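Local coordinates for single-strand DNA-binding protein (Agrobacterium tumefaciens, PDB 3BTP) that binds single-stranded DNA regardless of base sequence and mediates nuclear uptake of the transferred T-DNA strand during plant transformation, at residues T114-L119 / T131-L136. Numbering follows the deposited sequence.
Sequences TDEYIL and TTKCNL
Lys133 lies across one face of the Tyr117 ring and reaches the carboxylate of Glu116. Its CB sits over the middle of the ring, 3.7 Å from the Tyr117 centroid and 12° off the normal, a CH-pi contact, and the two side chains cross at about a right angle. With CG anti to the backbone N (chi1 154°) and a bend at chi3, the aliphatic chain passes alongside Tyr117 CE2. The ammonium then forms a salt bridge, Lys133 NZ to Glu116 OE2 at a short 2.5 Å, on the anti side of the carboxylate and 16° out of its plane. Lysine suits this place because its methylenes pack on tyrosine's broad flat face while its charge meets the acid; Glu116 OE1 has a second partner, Arg112. Leu136 CD1 approaches the ring obliquely, 4.2 Å from Tyr117 CE1. Its CD2 meets Leu119 CD1 at 4.1 Å, branched apolar ends filling in together. On the face carrying the non-hydrogen-bonded pair Ile118 and Thr132, beta-branched Thr132 serves two neighbours: CG2 packs 3.6 Å from Asp115 CB, whereas OG1 is hydrogen-bonded to Asn270 O. Leu119 and Thr131 form a hydrogen-bonded pair, Lys133 N donates to Tyr117 O, and Cys134 N to Thr114 O. A short 3-10 segment from Lys133 follows the open end of an antiparallel beta hairpin; strand 127-132 edges a four-stranded sheet, with 117-124 next to it.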
loop_
_atom_site.group_PDB
_atom_site.type_symbol
_atom_site.label_atom_id
_atom_site.label_comp_id
_atom_site.label_asym_id
_atom_site.label_seq_id
_atom_site.Cartn_x
_atom_site.Cartn_y
_atom_site.Cartn_z
ATOM N N THR A 114 3.927 7.788 21.009
ATOM C CA THR A 114 5.275 8.260 21.336
ATOM C C THR A 114 6.270 8.302 20.136
ATOM O O THR A 114 7.271 8.973 20.198
ATOM C CB THR A 114 5.874 7.396 22.456
ATOM O OG1 THR A 114 5.992 6.044 21.991
ATOM C CG2 THR A 114 4.980 7.483 23.776
ATOM N N ASP A 115 5.949 7.602 19.051
ATOM C CA ASP A 115 6.767 7.494 17.859
ATOM C C ASP A 115 6.091 8.089 16.617
ATOM O O ASP A 115 6.386 7.705 15.492
ATOM C CB ASP A 115 7.130 5.999 17.645
ATOM C CG ASP A 115 5.907 5.128 17.309
ATOM O OD1 ASP A 115 4.828 5.722 17.266
ATOM O OD2 ASP A 115 6.017 3.881 17.065
ATOM N N GLU A 116 5.193 9.045 16.819
ATOM C CA GLU A 116 4.391 9.650 15.740
ATOM C C GLU A 116 5.249 10.535 14.781
ATOM O O GLU A 116 4.795 10.906 13.684
ATOM C CB GLU A 116 3.214 10.442 16.366
ATOM C CG GLU A 116 3.613 11.707 17.204
ATOM C CD GLU A 116 2.360 12.619 17.631
ATOM O OE1 GLU A 116 1.194 12.459 17.139
ATOM O OE2 GLU A 116 2.563 13.520 18.472
ATOM N N TYR A 117 6.464 10.922 15.249
ATOM C CA TYR A 117 7.490 11.443 14.361
ATOM C C TYR A 117 8.896 11.018 14.775
ATOM O O TYR A 117 9.150 10.623 15.941
ATOM C CB TYR A 117 7.344 12.971 14.017
ATOM C CG TYR A 117 7.713 13.909 15.169
ATOM C CD1 TYR A 117 9.058 14.262 15.410
ATOM C CD2 TYR A 117 6.713 14.390 16.052
ATOM C CE1 TYR A 117 9.419 15.089 16.474
ATOM C CE2 TYR A 117 7.044 15.247 17.090
ATOM C CZ TYR A 117 8.400 15.578 17.308
ATOM O OH TYR A 117 8.724 16.387 18.355
ATOM N N ILE A 118 9.775 11.055 13.774
ATOM C CA ILE A 118 11.186 10.861 13.921
ATOM C C ILE A 118 11.892 12.091 13.286
ATOM O O ILE A 118 11.526 12.525 12.192
ATOM C CB ILE A 118 11.644 9.566 13.214
ATOM C CG1 ILE A 118 10.892 8.315 13.745
ATOM C CG2 ILE A 118 13.153 9.393 13.307
ATOM C CD1 ILE A 118 11.094 7.086 12.920
ATOM N N LEU A 119 12.905 12.633 13.968
ATOM C CA LEU A 119 13.722 13.728 13.426
ATOM C C LEU A 119 15.005 13.169 12.886
ATOM O O LEU A 119 15.759 12.519 13.628
ATOM C CB LEU A 119 14.056 14.787 14.527
ATOM C CG LEU A 119 12.846 15.663 14.933
ATOM C CD1 LEU A 119 13.358 16.821 15.808
ATOM C CD2 LEU A 119 12.009 16.252 13.707
ATOM N N THR A 131 16.234 10.685 15.791
ATOM C CA THR A 131 15.636 10.521 17.116
ATOM C C THR A 131 14.118 10.579 17.129
ATOM O O THR A 131 13.493 11.443 16.549
ATOM C CB THR A 131 16.384 11.322 18.298
ATOM O OG1 THR A 131 15.461 11.942 19.190
ATOM C CG2 THR A 131 17.332 12.280 17.780
ATOM N N THR A 132 13.544 9.557 17.727
ATOM C CA THR A 132 12.102 9.486 17.828
ATOM C C THR A 132 11.599 10.558 18.768
ATOM O O THR A 132 12.268 10.864 19.774
ATOM C CB THR A 132 11.683 8.072 18.329
ATOM O OG1 THR A 132 12.291 7.115 17.452
ATOM C CG2 THR A 132 10.157 7.897 18.280
ATOM N N LYS A 133 10.426 11.090 18.492
ATOM C CA LYS A 133 9.856 12.123 19.334
ATOM C C LYS A 133 10.039 11.866 20.854
ATOM O O LYS A 133 10.547 12.745 21.570
ATOM C CB LYS A 133 8.359 12.315 18.993
ATOM C CG LYS A 133 7.484 12.881 20.191
ATOM C CD LYS A 133 5.969 12.957 19.867
ATOM C CE LYS A 133 5.370 14.149 20.592
ATOM N NZ LYS A 133 3.850 14.297 20.502
ATOM N N CYS A 134 9.661 10.678 21.340
ATOM C CA CYS A 134 9.728 10.379 22.803
ATOM C C CYS A 134 11.152 10.325 23.405
ATOM O O CYS A 134 11.271 10.288 24.634
ATOM C CB CYS A 134 9.042 9.032 23.126
ATOM S SG CYS A 134 9.877 7.602 22.274
ATOM N N ASN A 135 12.196 10.234 22.560
ATOM C CA ASN A 135 13.608 10.165 23.002
ATOM C C ASN A 135 14.309 11.529 22.961
ATOM O O ASN A 135 15.438 11.640 23.412
ATOM C CB ASN A 135 14.417 9.162 22.168
ATOM C CG ASN A 135 14.034 7.698 22.461
ATOM O OD1 ASN A 135 13.404 7.396 23.465
ATOM N ND2 ASN A 135 14.463 6.785 21.608
ATOM N N LEU A 136 13.673 12.551 22.397
ATOM C CA LEU A 136 14.304 13.875 22.363
ATOM C C LEU A 136 14.625 14.430 23.764
ATOM O O LEU A 136 13.736 14.540 24.587
ATOM C CB LEU A 136 13.449 14.897 21.600
ATOM C CG LEU A 136 13.302 14.782 20.070
ATOM C CD1 LEU A 136 12.084 15.595 19.689
ATOM C CD2 LEU A 136 14.511 15.234 19.414
#